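Local coordinates for arginine kinase (Anthopleura japonica, PDB 4RF6), which catalyses the reversible transfer of a phosphoryl group from ATP to L-arginine, giving N(omega)-phospho-L-arginine and ADP, at residues I93-N107 with K270-T284. Numbering follows the deposited sequence.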
ATOM      1  N   ILE A  93      27.147   9.207 -23.849  1.00 27.69           N
ATOM      2  CA  ILE A  93      26.592   7.887 -23.563  1.00 28.38           C
ATOM      3  C   ILE A  93      27.593   7.012 -22.810  1.00 31.15           C
ATOM      4  O   ILE A  93      27.282   6.477 -21.740  1.00 30.44           O
ATOM      5  CB  ILE A  93      26.151   7.166 -24.861  1.00 24.81           C
ATOM      6  CG1 ILE A  93      24.842   7.758 -25.390  1.00 21.88           C
ATOM      7  CG2 ILE A  93      25.990   5.668 -24.612  1.00 20.75           C
ATOM      8  CD1 ILE A  93      24.661   7.610 -26.905  1.00 21.40           C
ATOM      9  N   GLU A  94      28.797   6.875 -23.361  1.00 32.98           N
ATOM     10  CA  GLU A  94      29.800   5.996 -22.765  1.00 32.91           C
ATOM     11  C   GLU A  94      30.291   6.482 -21.394  1.00 32.65           C
ATOM     12  O   GLU A  94      30.825   5.694 -20.609  1.00 36.80           O
ATOM     13  CB  GLU A  94      30.964   5.748 -23.734  1.00 32.49           C
ATOM     14  CG  GLU A  94      30.576   4.912 -24.957  1.00 32.89           C
ATOM     15  CD  GLU A  94      31.771   4.529 -25.819  1.00 36.88           C
ATOM     16  OE1 GLU A  94      32.854   5.121 -25.628  1.00 38.53           O
ATOM     17  OE2 GLU A  94      31.623   3.636 -26.680  1.00 38.60           O
ATOM     18  N   ASP A  95      30.113   7.770 -21.108  1.00 29.44           N
ATOM     19  CA  ASP A  95      30.387   8.297 -19.771  1.00 29.66           C
ATOM     20  C   ASP A  95      29.269   7.882 -18.823  1.00 30.75           C
ATOM     21  O   ASP A  95      29.496   7.122 -17.879  1.00 32.67           O
ATOM     22  CB  ASP A  95      30.494   9.825 -19.799  1.00 32.08           C
ATOM     23  CG  ASP A  95      30.993  10.416 -18.478  1.00 34.60           C
ATOM     24  OD1 ASP A  95      30.571   9.961 -17.394  1.00 36.52           O
ATOM     25  OD2 ASP A  95      31.815  11.353 -18.530  1.00 34.74           O
ATOM     26  N   TYR A  96      28.066   8.399 -19.074  1.00 25.51           N
ATOM     27  CA  TYR A  96      26.908   8.140 -18.220  1.00 25.30           C
ATOM     28  C   TYR A  96      26.683   6.654 -17.993  1.00 24.36           C
ATOM     29  O   TYR A  96      26.352   6.242 -16.886  1.00 23.83           O
ATOM     30  CB  TYR A  96      25.635   8.755 -18.823  1.00 25.84           C
ATOM     31  CG  TYR A  96      24.382   8.573 -17.974  1.00 26.05           C
ATOM     32  CD1 TYR A  96      23.627   7.405 -18.044  1.00 28.18           C
ATOM     33  CD2 TYR A  96      23.951   9.575 -17.115  1.00 25.90           C
ATOM     34  CE1 TYR A  96      22.487   7.235 -17.274  1.00 23.82           C
ATOM     35  CE2 TYR A  96      22.810   9.417 -16.341  1.00 26.49           C
ATOM     36  CZ  TYR A  96      22.086   8.244 -16.426  1.00 25.75           C
ATOM     37  OH  TYR A  96      20.951   8.081 -15.671  1.00 27.51           O
ATOM     38  N   HIS A  97      26.860   5.859 -19.046  1.00 22.86           N
ATOM     39  CA  HIS A  97      26.537   4.437 -18.998  1.00 24.23           C
ATOM     40  C   HIS A  97      27.755   3.530 -18.807  1.00 24.83           C
ATOM     41  O   HIS A  97      27.671   2.324 -19.056  1.00 25.04           O
ATOM     42  CB  HIS A  97      25.808   4.022 -20.280  1.00 25.22           C
ATOM     43  CG  HIS A  97      24.421   4.575 -20.402  1.00 25.11           C
ATOM     44  ND1 HIS A  97      23.329   3.976 -19.809  1.00 22.40           N
ATOM     45  CD2 HIS A  97      23.942   5.650 -21.072  1.00 25.68           C
ATOM     46  CE1 HIS A  97      22.242   4.670 -20.092  1.00 24.67           C
ATOM     47  NE2 HIS A  97      22.585   5.690 -20.859  1.00 27.48           N
ATOM     48  N   SER A  98      28.881   4.099 -18.380  1.00 28.41           N
ATOM     49  CA  SER A  98      30.093   3.308 -18.176  1.00 35.17           C
ATOM     50  C   SER A  98      29.799   2.159 -17.210  1.00 33.81           C
ATOM     51  O   SER A  98      29.081   2.341 -16.226  1.00 33.38           O
ATOM     52  CB  SER A  98      31.247   4.180 -17.668  1.00 38.12           C
ATOM     53  OG  SER A  98      30.883   4.879 -16.496  1.00 42.56           O
ATOM     54  N   PRO A  99      30.365   0.972 -17.475  1.00 36.57           N
ATOM     55  CA  PRO A  99      31.424   0.709 -18.453  1.00 34.82           C
ATOM     56  C   PRO A  99      30.926   0.324 -19.847  1.00 33.94           C
ATOM     57  O   PRO A  99      31.717  -0.249 -20.597  1.00 35.98           O
ATOM     58  CB  PRO A  99      32.139  -0.490 -17.829  1.00 32.73           C
ATOM     59  CG  PRO A  99      31.016  -1.276 -17.229  1.00 31.09           C
ATOM     60  CD  PRO A  99      29.993  -0.257 -16.747  1.00 33.13           C
ATOM     61  N   TYR A 100      29.673   0.612 -20.195  1.00 32.78           N
ATOM     62  CA  TYR A 100      29.164   0.210 -21.514  1.00 29.31           C
ATOM     63  C   TYR A 100      29.936   0.850 -22.665  1.00 30.57           C
ATOM     64  O   TYR A 100      30.256   2.039 -22.629  1.00 30.68           O
ATOM     65  CB  TYR A 100      27.662   0.500 -21.672  1.00 27.73           C
ATOM     66  CG  TYR A 100      27.123   0.116 -23.043  1.00 26.15           C
ATOM     67  CD1 TYR A 100      26.848  -1.212 -23.357  1.00 27.42           C
ATOM     68  CD2 TYR A 100      26.909   1.077 -24.024  1.00 26.65           C
ATOM     69  CE1 TYR A 100      26.366  -1.569 -24.605  1.00 28.16           C
ATOM     70  CE2 TYR A 100      26.429   0.730 -25.277  1.00 25.42           C
ATOM     71  CZ  TYR A 100      26.157  -0.591 -25.559  1.00 27.89           C
ATOM     72  OH  TYR A 100      25.677  -0.935 -26.805  1.00 30.62           O
ATOM     73  N   LYS A 101      30.243   0.042 -23.678  1.00 32.75           N
ATOM     74  CA  LYS A 101      30.858   0.531 -24.909  1.00 32.50           C
ATOM     75  C   LYS A 101      29.922   0.288 -26.081  1.00 30.97           C
ATOM     76  O   LYS A 101      29.454  -0.833 -26.277  1.00 28.89           O
ATOM     77  CB  LYS A 101      32.194  -0.172 -25.169  1.00 35.91           C
ATOM     78  CG  LYS A 101      33.282   0.169 -24.168  1.00 37.35           C
ATOM     79  CD  LYS A 101      33.443   1.674 -24.055  1.00 39.07           C
ATOM     80  CE  LYS A 101      34.223   2.052 -22.811  1.00 39.33           C
ATOM     81  NZ  LYS A 101      35.473   1.258 -22.677  1.00 43.23           N
ATOM     82  N   LEU A 102      29.657   1.339 -26.858  1.00 30.75           N
ATOM     83  CA  LEU A 102      28.761   1.255 -28.011  1.00 29.16           C
ATOM     84  C   LEU A 102      29.181   0.136 -28.971  1.00 32.07           C
ATOM     85  O   LEU A 102      28.337  -0.529 -29.573  1.00 30.58           O
ATOM     86  CB  LEU A 102      28.709   2.605 -28.730  1.00 27.99           C
ATOM     87  CG  LEU A 102      28.071   3.726 -27.910  1.00 28.23           C
ATOM     88  CD1 LEU A 102      28.780   5.048 -28.140  1.00 29.67           C
ATOM     89  CD2 LEU A 102      26.597   3.862 -28.229  1.00 27.28           C
ATOM     90  N   ALA A 103      30.489  -0.081 -29.087  1.00 33.82           N
ATOM     91  CA  ALA A 103      31.028  -1.140 -29.936  1.00 35.63           C
ATOM     92  C   ALA A 103      30.566  -2.539 -29.507  1.00 36.51           C
ATOM     93  O   ALA A 103      30.405  -3.435 -30.342  1.00 34.60           O
ATOM     94  CB  ALA A 103      32.547  -1.066 -29.962  1.00 36.34           C
ATOM     95  N   THR A 104      30.369  -2.717 -28.203  1.00 36.39           N
ATOM     96  CA  THR A 104      29.954  -4.000 -27.639  1.00 36.39           C
ATOM     97  C   THR A 104      28.567  -4.406 -28.129  1.00 37.82           C
ATOM     98  O   THR A 104      28.320  -5.577 -28.431  1.00 37.72           O
ATOM     99  CB  THR A 104      29.946  -3.955 -26.097  1.00 37.23           C
ATOM    100  OG1 THR A 104      31.236  -3.545 -25.623  1.00 37.49           O
ATOM    101  CG2 THR A 104      29.603  -5.317 -25.512  1.00 37.50           C
ATOM    102  N   GLY A 105      27.658  -3.436 -28.204  1.00 33.86           N
ATOM    103  CA  GLY A 105      26.303  -3.715 -28.641  1.00 31.11           C
ATOM    104  C   GLY A 105      25.390  -4.014 -27.468  1.00 31.60           C
ATOM    105  O   GLY A 105      25.862  -4.285 -26.364  1.00 27.18           O
ATOM    106  N   HIS A 106      24.080  -3.974 -27.707  1.00 31.10           N
ATOM    107  CA  HIS A 106      23.099  -4.177 -26.645  1.00 30.21           C
ATOM    108  C   HIS A 106      22.069  -5.237 -27.046  1.00 32.35           C
ATOM    109  O   HIS A 106      21.620  -5.270 -28.194  1.00 33.13           O
ATOM    110  CB  HIS A 106      22.400  -2.849 -26.329  1.00 26.81           C
ATOM    111  CG  HIS A 106      21.268  -2.968 -25.353  1.00 26.96           C
ATOM    112  ND1 HIS A 106      21.446  -2.881 -23.986  1.00 28.80           N
ATOM    113  CD2 HIS A 106      19.939  -3.151 -25.545  1.00 26.73           C
ATOM    114  CE1 HIS A 106      20.279  -3.011 -23.382  1.00 26.66           C
ATOM    115  NE2 HIS A 106      19.347  -3.180 -24.306  1.00 26.58           N
ATOM    116  N   ASN A 107      21.701  -6.108 -26.110  1.00 32.54           N
ATOM    117  CA  ASN A 107      20.640  -7.072 -26.379  1.00 33.10           C
ATOM    118  C   ASN A 107      19.390  -6.829 -25.536  1.00 32.16           C
ATOM    119  O   ASN A 107      19.466  -6.736 -24.311  1.00 33.92           O
ATOM    120  CB  ASN A 107      21.144  -8.508 -26.201  1.00 37.48           C
ATOM    121  CG  ASN A 107      22.217  -8.874 -27.207  1.00 41.24           C
ATOM    122  OD1 ASN A 107      21.921  -9.182 -28.362  1.00 40.15           O
ATOM    123  ND2 ASN A 107      23.472  -8.835 -26.776  1.00 44.56           N
ATOM    124  N   LYS A 270      20.937  -1.800 -32.610  1.00 21.90           N
ATOM    125  CA  LYS A 270      21.828  -2.741 -31.923  1.00 24.55           C
ATOM    126  C   LYS A 270      22.690  -2.034 -30.871  1.00 23.70           C
ATOM    127  O   LYS A 270      22.837  -2.506 -29.744  1.00 25.76           O
ATOM    128  CB  LYS A 270      22.738  -3.458 -32.924  1.00 28.95           C
ATOM    129  CG  LYS A 270      23.696  -4.450 -32.266  1.00 34.27           C
ATOM    130  CD  LYS A 270      22.928  -5.467 -31.420  1.00 37.93           C
ATOM    131  CE  LYS A 270      23.861  -6.399 -30.657  1.00 42.91           C
ATOM    132  NZ  LYS A 270      23.096  -7.402 -29.864  1.00 44.02           N
ATOM    133  N   LYS A 271      23.235  -0.885 -31.255  1.00 24.23           N
ATOM    134  CA  LYS A 271      24.162  -0.123 -30.417  1.00 27.93           C
ATOM    135  C   LYS A 271      23.499   0.568 -29.222  1.00 25.46           C
ATOM    136  O   LYS A 271      24.073   0.610 -28.127  1.00 26.48           O
ATOM    137  CB  LYS A 271      24.848   0.929 -31.283  1.00 33.98           C
ATOM    138  CG  LYS A 271      26.192   1.394 -30.795  1.00 39.68           C
ATOM    139  CD  LYS A 271      26.985   2.032 -31.940  1.00 42.68           C
ATOM    140  CE  LYS A 271      26.118   2.974 -32.768  1.00 42.18           C
ATOM    141  NZ  LYS A 271      26.844   3.513 -33.955  1.00 41.55           N
ATOM    142  N   HIS A 272      22.302   1.114 -29.435  1.00 24.73           N
ATOM    143  CA  HIS A 272      21.650   1.952 -28.423  1.00 27.13           C
ATOM    144  C   HIS A 272      20.525   1.287 -27.629  1.00 28.60           C
ATOM    145  O   HIS A 272      20.081   1.836 -26.620  1.00 27.70           O
ATOM    146  CB  HIS A 272      21.058   3.223 -29.052  1.00 27.92           C
ATOM    147  CG  HIS A 272      22.063   4.133 -29.683  1.00 31.60           C
ATOM    148  ND1 HIS A 272      22.373   4.082 -31.027  1.00 33.46           N
ATOM    149  CD2 HIS A 272      22.807   5.139 -29.166  1.00 32.14           C
ATOM    150  CE1 HIS A 272      23.272   5.007 -31.305  1.00 32.36           C
ATOM    151  NE2 HIS A 272      23.554   5.664 -30.194  1.00 30.31           N
ATOM    152  N   GLY A 273      20.028   0.142 -28.082  1.00 26.64           N
ATOM    153  CA  GLY A 273      18.828  -0.397 -27.461  1.00 23.71           C
ATOM    154  C   GLY A 273      17.653   0.469 -27.883  1.00 19.80           C
ATOM    155  O   GLY A 273      17.645   1.017 -28.991  1.00 16.85           O
ATOM    156  N   TYR A 274      16.660   0.615 -27.015  1.00 19.22           N
ATOM    157  CA  TYR A 274      15.547   1.502 -27.330  1.00 19.60           C
ATOM    158  C   TYR A 274      15.955   2.974 -27.274  1.00 21.14           C
ATOM    159  O   TYR A 274      16.602   3.423 -26.321  1.00 23.67           O
ATOM    160  CB  TYR A 274      14.349   1.203 -26.428  1.00 17.35           C
ATOM    161  CG  TYR A 274      13.809  -0.179 -26.694  1.00 21.03           C
ATOM    162  CD1 TYR A 274      13.040  -0.432 -27.825  1.00 21.01           C
ATOM    163  CD2 TYR A 274      14.101  -1.240 -25.843  1.00 20.43           C
ATOM    164  CE1 TYR A 274      12.560  -1.698 -28.089  1.00 22.56           C
ATOM    165  CE2 TYR A 274      13.625  -2.508 -26.101  1.00 22.30           C
ATOM    166  CZ  TYR A 274      12.863  -2.729 -27.228  1.00 23.31           C
ATOM    167  OH  TYR A 274      12.380  -3.987 -27.492  1.00 26.96           O
ATOM    168  N   LEU A 275      15.585   3.712 -28.315  1.00 20.54           N
ATOM    169  CA  LEU A 275      15.919   5.124 -28.414  1.00 21.76           C
ATOM    170  C   LEU A 275      14.974   5.951 -27.570  1.00 21.12           C
ATOM    171  O   LEU A 275      13.762   5.710 -27.552  1.00 21.88           O
ATOM    172  CB  LEU A 275      15.853   5.583 -29.866  1.00 21.02           C
ATOM    173  CG  LEU A 275      16.756   4.759 -30.777  1.00 24.81           C
ATOM    174  CD1 LEU A 275      16.576   5.190 -32.203  1.00 25.74           C
ATOM    175  CD2 LEU A 275      18.207   4.909 -30.359  1.00 22.22           C
ATOM    176  N   THR A 276      15.539   6.926 -26.867  1.00 21.38           N
ATOM    177  CA  THR A 276      14.775   7.789 -25.979  1.00 20.95           C
ATOM    178  C   THR A 276      15.274   9.213 -26.150  1.00 22.59           C
ATOM    179  O   THR A 276      16.356   9.431 -26.701  1.00 24.02           O
ATOM    180  CB  THR A 276      14.957   7.369 -24.517  1.00 22.34           C
ATOM    181  OG1 THR A 276      16.355   7.283 -24.221  1.00 24.00           O
ATOM    182  CG2 THR A 276      14.312   6.014 -24.258  1.00 21.79           C
ATOM    183  N   SER A 277      14.497  10.178 -25.673  1.00 19.41           N
ATOM    184  CA  SER A 277      14.851  11.589 -25.808  1.00 21.52           C
ATOM    185  C   SER A 277      16.150  11.926 -25.078  1.00 19.77           C
ATOM    186  O   SER A 277      17.041  12.573 -25.635  1.00 20.10           O
ATOM    187  CB  SER A 277      13.717  12.470 -25.287  1.00 21.53           C
ATOM    188  OG  SER A 277      12.493  12.146 -25.913  1.00 23.91           O
ATOM    189  N   CYS A 278      16.245  11.488 -23.827  1.00 18.70           N
ATOM    190  CA  CYS A 278      17.438  11.702 -23.026  1.00 17.64           C
ATOM    191  C   CYS A 278      18.310  10.460 -23.099  1.00 16.68           C
ATOM    192  O   CYS A 278      17.827   9.345 -22.902  1.00 19.00           O
ATOM    193  CB  CYS A 278      17.065  11.994 -21.572  1.00 18.36           C
ATOM    194  SG  CYS A 278      18.498  12.266 -20.489  1.00 29.39           S
ATOM    195  N   PRO A 279      19.609  10.637 -23.397  1.00 17.53           N
ATOM    196  CA  PRO A 279      20.493   9.467 -23.503  1.00 18.21           C
ATOM    197  C   PRO A 279      20.618   8.662 -22.208  1.00 17.94           C
ATOM    198  O   PRO A 279      21.168   7.563 -22.244  1.00 22.03           O
ATOM    199  CB  PRO A 279      21.857  10.071 -23.893  1.00 20.83           C
ATOM    200  CG  PRO A 279      21.720  11.562 -23.681  1.00 24.03           C
ATOM    201  CD  PRO A 279      20.264  11.871 -23.865  1.00 17.83           C
ATOM    202  N   SER A 280      20.123   9.186 -21.089  1.00 19.36           N
ATOM    203  CA  SER A 280      20.199   8.460 -19.825  1.00 20.27           C
ATOM    204  C   SER A 280      19.272   7.247 -19.840  1.00 21.75           C
ATOM    205  O   SER A 280      19.452   6.296 -19.065  1.00 22.28           O
ATOM    206  CB  SER A 280      19.827   9.374 -18.655  1.00 21.09           C
ATOM    207  OG  SER A 280      18.485   9.828 -18.758  1.00 23.21           O
ATOM    208  N   ASN A 281      18.283   7.294 -20.732  1.00 19.46           N
ATOM    209  CA  ASN A 281      17.223   6.294 -20.794  1.00 21.89           C
ATOM    210  C   ASN A 281      17.351   5.304 -21.948  1.00 21.96           C
ATOM    211  O   ASN A 281      16.390   4.618 -22.275  1.00 23.05           O
ATOM    212  CB  ASN A 281      15.858   6.989 -20.889  1.00 21.67           C
ATOM    213  CG  ASN A 281      15.373   7.510 -19.553  1.00 21.85           C
ATOM    214  OD1 ASN A 281      15.403   6.800 -18.552  1.00 21.82           O
ATOM    215  ND2 ASN A 281      14.925   8.759 -19.532  1.00 20.90           N
ATOM    216  N   LEU A 282      18.520   5.231 -22.574  1.00 20.48           N
ATOM    217  CA  LEU A 282      18.712   4.309 -23.689  1.00 19.69           C
ATOM    218  C   LEU A 282      18.812   2.864 -23.192  1.00 24.63           C
ATOM    219  O   LEU A 282      18.768   2.610 -21.986  1.00 27.43           O
ATOM    220  CB  LEU A 282      19.957   4.691 -24.498  1.00 19.75           C
ATOM    221  CG  LEU A 282      19.931   6.058 -25.188  1.00 21.27           C
ATOM    222  CD1 LEU A 282      21.305   6.406 -25.748  1.00 19.53           C
ATOM    223  CD2 LEU A 282      18.884   6.094 -26.291  1.00 20.54           C
ATOM    224  N   GLY A 283      18.937   1.922 -24.125  1.00 22.76           N
ATOM    225  CA  GLY A 283      19.085   0.516 -23.782  1.00 24.65           C
ATOM    226  C   GLY A 283      17.767  -0.136 -23.415  1.00 23.64           C
ATOM    227  O   GLY A 283      16.883  -0.286 -24.260  1.00 24.50           O
ATOM    228  N   THR A 284      17.641  -0.531 -22.153  1.00 20.77           N
ATOM    229  CA  THR A 284      16.396  -1.093 -21.644  1.00 21.71           C
ATOM    230  C   THR A 284      15.374   0.010 -21.442  1.00 22.38           C
ATOM    231  O   THR A 284      14.166  -0.243 -21.440  1.00 21.97           O
ATOM    232  CB  THR A 284      16.597  -1.760 -20.292  1.00 22.49           C
ATOM    233  OG1 THR A 284      17.099  -0.793 -19.354  1.00 19.02           O
ATOM    234  CG2 THR A 284      17.567  -2.933 -20.408  1.00 24.43           C
TER
HETATM  235  O   HOH W   1      16.411  -3.242 -24.546  1.00 21.28           O
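I93, in the last turn of helix 86-96, sends its CD1 methyl to L282 CD1 at 3.7 Å and to the edge of the H272 ring, while its CG1 lies against P279 CB. Y82 of helix 79-84 also packs on I93, P279 and L282. At the end of the helix, the Y96 ring takes S280 CB over one face, a CH-pi contact 3.8 Å from the centroid; CG stands anti to the backbone N (chi1 -178°), which carries the ring out to S280. H97, just past the helix, gives NE2-H to P279 O at 2.7 Å, next to C278, a probable substrate-binding residue by analogy with related kinases. The bond is nearly straight and runs in both the imidazole and carbonyl planes, with Y96 CD1 over the centre of the imidazole. Beyond the cis peptide before P99, the hydroxyl of Y100 donates to K271 O over 2.6 Å. L102 then lays CB against the aliphatic chain of K271, tightly, at CG (3.5 Å). At H106 the backbone N bonds K270 O at 2.8 Å, and K270 NZ returns to H106 O, approaching from above the carbonyl plane. The H106 ring rests with one face on G283 CA, a CH-pi contact; ND1 is bonded by G341 N, and a water in the ring plane joins NE2 to G283 O. Thus the carbonyls of K270, K271 and P279 each take a donor from 93-107, and K270 NZ gives one back to H106 O, so the catalytic-domain loop is held to the N-terminal part of this repeat mainly through its backbone oxygens.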